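Local structure of nitrogenase iron-molybdenum cofactor biosynthesis protein NifB (Methanothermobacter thermautotrophicus, 7JMA) at residues V142-P147 and E151-F156; V207-E212 and S219-I224. The protein probably catalyses radical SAM-dependent carbide insertion as two [4Fe-4S] clusters are coupled into the [8Fe-9S-C] precursor of the nitrogenase iron-molybdenum cofactor. One frame throughout, in Å; residues are numbered along the deposited sequence.

Contact 1 of 2, residues V142-P147 and E151-F156; sequences VNAVDP and EKIYSF
The phenol oxygen of Tyr-154 is held by two partners, the side-chain amide of Asn-143 and a water. The amide ND2 of Asn-143 donates to Tyr-154 OH at 3.0 Å. The bond is bent, 138° at the hydrogen, and the oxygen is tilted from the amide plane. Water 1 sits 2.8 Å from Tyr-154 OH and accepts from Asn-143 N. Side chain and backbone of one residue thus both reach the same hydroxyl, one directly and one through the water. The two side chains meet at about a right angle, with amide and ring planes 26° apart. In Asn-143, CG is anti to the carbonyl carbon (chi1 -64°), which directs the amide to the phenol on one branch and to the backbone N of Val-196 on the other, through OD1. Both ends of the amide are therefore bonded, and its flip is fixed. Were the amide lost to an alanine here, Tyr-154 OH would probably be left without its side-chain donor and Val-196 N without its acceptor.

Apolar packing lies alongside. Ile-153 CD1 packs 4.1 Å from Ala-144 CB and also comes 3.7 Å from Asn-143 O. Its other branch, CG2, lies over one face of the Tyr-154 ring, toward the rim. Ile-153 also touches Cys-42.

At the far end, Glu-151 N donates to Pro-147 O at 2.9 Å, closing the short helix 147-150. Asp-146 caps the start of that helix through Glu-148 N.

The loop after a strand of the parallel sheet is thus joined to the small antiparallel sheet. The Asn-143 amide and the Tyr-154 hydroxyl are held by each other, by a water and by backbone, so the link depends on direction as well as on close packing.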
loop_
_atom_site.group_PDB
_atom_site.type_symbol
_atom_site.label_atom_id
_atom_site.label_comp_id
_atom_site.label_asym_id
_atom_site.label_seq_id
_atom_site.Cartn_x
_atom_site.Cartn_y
_atom_site.Cartn_z
ATOM N N VAL A 142 -1.273 6.006 -1.090
ATOM C CA VAL A 142 -1.647 7.330 -0.613
ATOM C C VAL A 142 -2.105 8.115 -1.826
ATOM O O VAL A 142 -1.291 8.472 -2.687
ATOM C CB VAL A 142 -0.495 8.069 0.082
ATOM C CG1 VAL A 142 -1.011 9.436 0.543
ATOM C CG2 VAL A 142 0.079 7.274 1.261
ATOM N N ASN A 143 -3.410 8.393 -1.902
ATOM C CA ASN A 143 -3.970 9.041 -3.078
ATOM C C ASN A 143 -4.295 10.509 -2.868
ATOM O O ASN A 143 -4.575 11.204 -3.847
ATOM C CB ASN A 143 -5.230 8.285 -3.526
ATOM C CG ASN A 143 -4.907 6.873 -3.967
ATOM O OD1 ASN A 143 -3.983 6.666 -4.749
ATOM N ND2 ASN A 143 -5.644 5.893 -3.449
ATOM N N ALA A 144 -4.257 10.993 -1.628
ATOM C CA ALA A 144 -4.442 12.411 -1.351
ATOM C C ALA A 144 -3.966 12.690 0.066
ATOM O O ALA A 144 -3.930 11.798 0.917
ATOM C CB ALA A 144 -5.910 12.842 -1.519
ATOM N N VAL A 145 -3.621 13.950 0.311
ATOM C CA VAL A 145 -3.374 14.442 1.658
ATOM C C VAL A 145 -4.243 15.640 2.003
ATOM O O VAL A 145 -4.162 16.150 3.124
ATOM C CB VAL A 145 -1.882 14.770 1.864
ATOM C CG1 VAL A 145 -1.085 13.502 1.641
ATOM C CG2 VAL A 145 -1.427 15.871 0.914
ATOM N N ASP A 146 -5.083 16.089 1.081
ATOM C CA ASP A 146 -5.977 17.216 1.291
ATOM C C ASP A 146 -7.401 16.684 1.329
ATOM O O ASP A 146 -7.837 16.050 0.356
ATOM C CB ASP A 146 -5.781 18.232 0.169
ATOM C CG ASP A 146 -6.962 19.166 -0.022
ATOM O OD1 ASP A 146 -7.123 19.633 -1.168
ATOM O OD2 ASP A 146 -7.704 19.459 0.941
ATOM N N PRO A 147 -8.146 16.892 2.419
ATOM C CA PRO A 147 -9.448 16.212 2.558
ATOM C C PRO A 147 -10.476 16.615 1.519
ATOM O O PRO A 147 -11.402 15.839 1.253
ATOM C CB PRO A 147 -9.904 16.600 3.972
ATOM C CG PRO A 147 -8.683 17.114 4.663
ATOM C CD PRO A 147 -7.807 17.696 3.603
ATOM N N GLU A 151 -11.894 13.163 0.115
ATOM C CA GLU A 151 -13.292 12.814 0.325
ATOM C C GLU A 151 -13.965 12.359 -0.958
ATOM O O GLU A 151 -15.012 11.704 -0.901
ATOM C CB GLU A 151 -14.041 14.003 0.920
ATOM C CG GLU A 151 -14.279 15.117 -0.073
ATOM C CD GLU A 151 -14.779 16.388 0.586
ATOM O OE1 GLU A 151 -14.889 16.415 1.829
ATOM O OE2 GLU A 151 -15.060 17.360 -0.145
ATOM N N LYS A 152 -13.396 12.691 -2.112
ATOM C CA LYS A 152 -13.945 12.274 -3.396
ATOM C C LYS A 152 -13.379 10.940 -3.871
ATOM O O LYS A 152 -13.843 10.405 -4.883
ATOM C CB LYS A 152 -13.689 13.363 -4.446
ATOM C CG LYS A 152 -14.283 14.720 -4.071
ATOM C CD LYS A 152 -14.010 15.776 -5.131
ATOM N N ILE A 153 -12.402 10.394 -3.154
ATOM C CA ILE A 153 -11.755 9.150 -3.528
ATOM C C ILE A 153 -12.239 7.964 -2.695
ATOM O O ILE A 153 -12.285 6.839 -3.207
ATOM C CB ILE A 153 -10.220 9.327 -3.404
ATOM C CG1 ILE A 153 -9.722 10.373 -4.409
ATOM C CG2 ILE A 153 -9.480 8.005 -3.589
ATOM C CD1 ILE A 153 -8.261 10.812 -4.188
ATOM N N TYR A 154 -12.604 8.172 -1.433
ATOM C CA TYR A 154 -12.988 7.085 -0.546
ATOM C C TYR A 154 -14.442 7.258 -0.143
ATOM O O TYR A 154 -14.859 8.356 0.241
ATOM C CB TYR A 154 -12.100 7.043 0.688
ATOM C CG TYR A 154 -10.652 6.866 0.328
ATOM C CD1 TYR A 154 -9.826 7.963 0.189
ATOM C CD2 TYR A 154 -10.115 5.597 0.089
ATOM C CE1 TYR A 154 -8.495 7.827 -0.152
ATOM C CE2 TYR A 154 -8.764 5.446 -0.253
ATOM C CZ TYR A 154 -7.967 6.572 -0.378
ATOM O OH TYR A 154 -6.635 6.461 -0.723
ATOM N N SER A 155 -15.202 6.175 -0.221
ATOM C CA SER A 155 -16.604 6.294 0.167
ATOM C C SER A 155 -16.815 5.958 1.640
ATOM O O SER A 155 -17.582 6.647 2.320
ATOM C CB SER A 155 -17.491 5.424 -0.727
ATOM O OG SER A 155 -17.093 4.075 -0.675
ATOM N N PHE A 156 -16.140 4.936 2.161
ATOM C CA PHE A 156 -16.214 4.674 3.591
ATOM C C PHE A 156 -14.971 3.920 4.048
ATOM O O PHE A 156 -14.199 3.377 3.250
ATOM C CB PHE A 156 -17.507 3.916 3.969
ATOM C CG PHE A 156 -17.594 2.508 3.431
ATOM C CD1 PHE A 156 -18.272 2.253 2.250
ATOM C CD2 PHE A 156 -17.023 1.435 4.125
ATOM C CE1 PHE A 156 -18.391 0.957 1.756
ATOM C CE2 PHE A 156 -17.121 0.143 3.625
ATOM C CZ PHE A 156 -17.815 -0.089 2.438
HETATM O O HOH W 1 -4.969 8.399 0.531
#

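Contact 2 of 2, residues V207-E212 and S219-I224; sequences VDIARE and SLMNII
The sulfur SD of Met-221 lies 3.7 Å from Ala-210 CB and equally close to Ala-210 CA. It therefore rests against the backbone of the helix as well as the methyl. The short side chain of Ala-210 is consistent with so close an approach. Between 207-212 and 219-224 the contacts are apolar, and Met-221 makes those of the strand. Its terminal methyl CE is 4.2 Å from Ala-210 CB and 4.3 Å from Ile-209 CG2, so it lies by both residues.

Torsions put it there. CG of Met-221 is roughly anti to the backbone N (chi1 -153°). The chain then bends at chi3, 130°, which turns CE along the helix surface.

The pair belongs to a beta-alpha-beta crossover: strand 190-197, helix 206-216, strand 220-225. The two strands are neighbours in the parallel sheet of the radical SAM domain, and the helix packs on them. Ile-209 and Met-221 both touch Ser-195 of the preceding strand.

Hydrogen bonds stay within each element or run to other parts of the chain. Arg-211 N bonds Val-207 O in the helix. Met-221 pairs by backbone with Pro-255 and Phe-257, while Leu-220 and Asn-222 pair with Val-193. Further apolar neighbours enclose the helix side: Val-250, Ile-253 and Ile-254 all lie against Ala-210.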
loop_
_atom_site.group_PDB
_atom_site.type_symbol
_atom_site.label_atom_id
_atom_site.label_comp_id
_atom_site.label_asym_id
_atom_site.label_seq_id
_atom_site.Cartn_x
_atom_site.Cartn_y
_atom_site.Cartn_z
ATOM N N VAL A 207 2.337 16.244 -6.177
ATOM C CA VAL A 207 3.568 16.746 -5.566
ATOM C C VAL A 207 3.339 17.094 -4.095
ATOM O O VAL A 207 4.266 17.012 -3.277
ATOM C CB VAL A 207 4.135 17.945 -6.350
ATOM C CG1 VAL A 207 4.856 17.469 -7.602
ATOM C CG2 VAL A 207 3.035 18.918 -6.712
ATOM N N ASP A 208 2.114 17.487 -3.727
ATOM C CA ASP A 208 1.796 17.677 -2.313
ATOM C C ASP A 208 1.893 16.362 -1.557
ATOM O O ASP A 208 2.430 16.313 -0.442
ATOM C CB ASP A 208 0.396 18.271 -2.144
ATOM C CG ASP A 208 0.218 19.575 -2.885
ATOM O OD1 ASP A 208 1.106 20.445 -2.771
ATOM O OD2 ASP A 208 -0.814 19.726 -3.574
ATOM N N ILE A 209 1.359 15.283 -2.143
ATOM C CA ILE A 209 1.532 13.960 -1.547
ATOM C C ILE A 209 3.011 13.679 -1.331
ATOM O O ILE A 209 3.437 13.287 -0.239
ATOM C CB ILE A 209 0.890 12.875 -2.429
ATOM C CG1 ILE A 209 -0.611 13.119 -2.591
ATOM C CG2 ILE A 209 1.107 11.486 -1.812
ATOM C CD1 ILE A 209 -1.239 12.167 -3.573
ATOM N N ALA A 210 3.812 13.880 -2.379
ATOM C CA ALA A 210 5.231 13.549 -2.307
ATOM C C ALA A 210 5.921 14.322 -1.194
ATOM O O ALA A 210 6.708 13.753 -0.432
ATOM C CB ALA A 210 5.900 13.824 -3.654
ATOM N N ARG A 211 5.639 15.623 -1.081
ATOM C CA ARG A 211 6.250 16.404 -0.007
ATOM C C ARG A 211 5.854 15.853 1.357
ATOM O O ARG A 211 6.700 15.719 2.249
ATOM C CB ARG A 211 5.854 17.876 -0.129
ATOM C CG ARG A 211 6.506 18.601 -1.285
ATOM C CD ARG A 211 6.142 20.077 -1.272
ATOM N NE ARG A 211 6.185 20.646 -2.613
ATOM C CZ ARG A 211 7.286 21.122 -3.188
ATOM N NH1 ARG A 211 8.442 21.104 -2.535
ATOM N NH2 ARG A 211 7.230 21.622 -4.415
ATOM N N GLU A 212 4.572 15.491 1.527
ATOM C CA GLU A 212 4.103 15.023 2.826
ATOM C C GLU A 212 4.703 13.668 3.184
ATOM O O GLU A 212 5.135 13.451 4.323
ATOM C CB GLU A 212 2.577 14.932 2.843
ATOM C CG GLU A 212 2.011 14.683 4.225
ATOM C CD GLU A 212 2.454 15.730 5.242
ATOM O OE1 GLU A 212 2.749 15.347 6.398
ATOM O OE2 GLU A 212 2.501 16.930 4.885
ATOM N N SER A 219 10.606 6.423 1.199
ATOM C CA SER A 219 11.824 6.315 0.402
ATOM C C SER A 219 11.614 6.465 -1.092
ATOM O O SER A 219 12.555 6.849 -1.795
ATOM C CB SER A 219 12.524 4.974 0.647
ATOM O OG SER A 219 13.044 4.897 1.972
ATOM N N LEU A 220 10.413 6.175 -1.585
ATOM C CA LEU A 220 10.191 6.063 -3.015
ATOM C C LEU A 220 8.711 6.289 -3.257
ATOM O O LEU A 220 7.887 5.958 -2.410
ATOM C CB LEU A 220 10.634 4.683 -3.514
ATOM C CG LEU A 220 10.428 4.307 -4.971
ATOM C CD1 LEU A 220 11.367 5.121 -5.836
ATOM C CD2 LEU A 220 10.688 2.820 -5.143
ATOM N N MET A 221 8.395 6.890 -4.392
ATOM C CA MET A 221 7.014 7.030 -4.821
ATOM C C MET A 221 6.830 6.344 -6.159
ATOM O O MET A 221 7.696 6.416 -7.032
ATOM C CB MET A 221 6.612 8.487 -4.928
ATOM C CG MET A 221 5.141 8.679 -4.734
ATOM S SD MET A 221 4.796 10.304 -4.075
ATOM C CE MET A 221 3.529 10.786 -5.235
ATOM N N ASN A 222 5.687 5.694 -6.322
ATOM C CA ASN A 222 5.327 5.039 -7.572
ATOM C C ASN A 222 4.019 5.667 -8.020
ATOM O O ASN A 222 2.993 5.498 -7.351
ATOM C CB ASN A 222 5.189 3.529 -7.377
ATOM C CG ASN A 222 4.974 2.782 -8.680
ATOM O OD1 ASN A 222 5.193 3.316 -9.769
ATOM N ND2 ASN A 222 4.541 1.534 -8.573
ATOM N N ILE A 223 4.061 6.414 -9.121
ATOM C CA ILE A 223 2.864 7.010 -9.703
ATOM C C ILE A 223 2.220 5.979 -10.619
ATOM O O ILE A 223 2.849 5.507 -11.573
ATOM C CB ILE A 223 3.185 8.298 -10.477
ATOM C CG1 ILE A 223 4.233 9.131 -9.745
ATOM C CG2 ILE A 223 1.914 9.111 -10.699
ATOM C CD1 ILE A 223 3.727 9.727 -8.461
ATOM N N ILE A 224 0.975 5.640 -10.334
ATOM C CA ILE A 224 0.219 4.633 -11.072
ATOM C C ILE A 224 -0.901 5.354 -11.815
ATOM O O ILE A 224 -1.630 6.135 -11.198
ATOM C CB ILE A 224 -0.362 3.557 -10.136
ATOM C CG1 ILE A 224 0.759 2.875 -9.350
ATOM C CG2 ILE A 224 -1.179 2.544 -10.930
ATOM C CD1 ILE A 224 1.913 2.447 -10.215
#

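Overall arrangement
Contacts 1 and 2 follow one another along the chain, with centres about 15 Å apart. They touch through Ile-209. Its CD1 lies 3.5 Å from Asn-143 O, and its CG2 packs 3.8 Å from Val-142 CG1. Ile-209 thus faces the strand in contact 2 and the loop in contact 1. Val-145 CG1 adds a looser approach to Glu-212 CB, at 4.1 Å. Contact 1 is nearer the cluster region: the side chain of Ile-153 is about 4 Å from that of Cys-42, which binds a [4Fe-4S] cluster in another structure of this protein, and that of Ile-209 about 12 Å. No cluster is bound to this chain, so both describe the apo form.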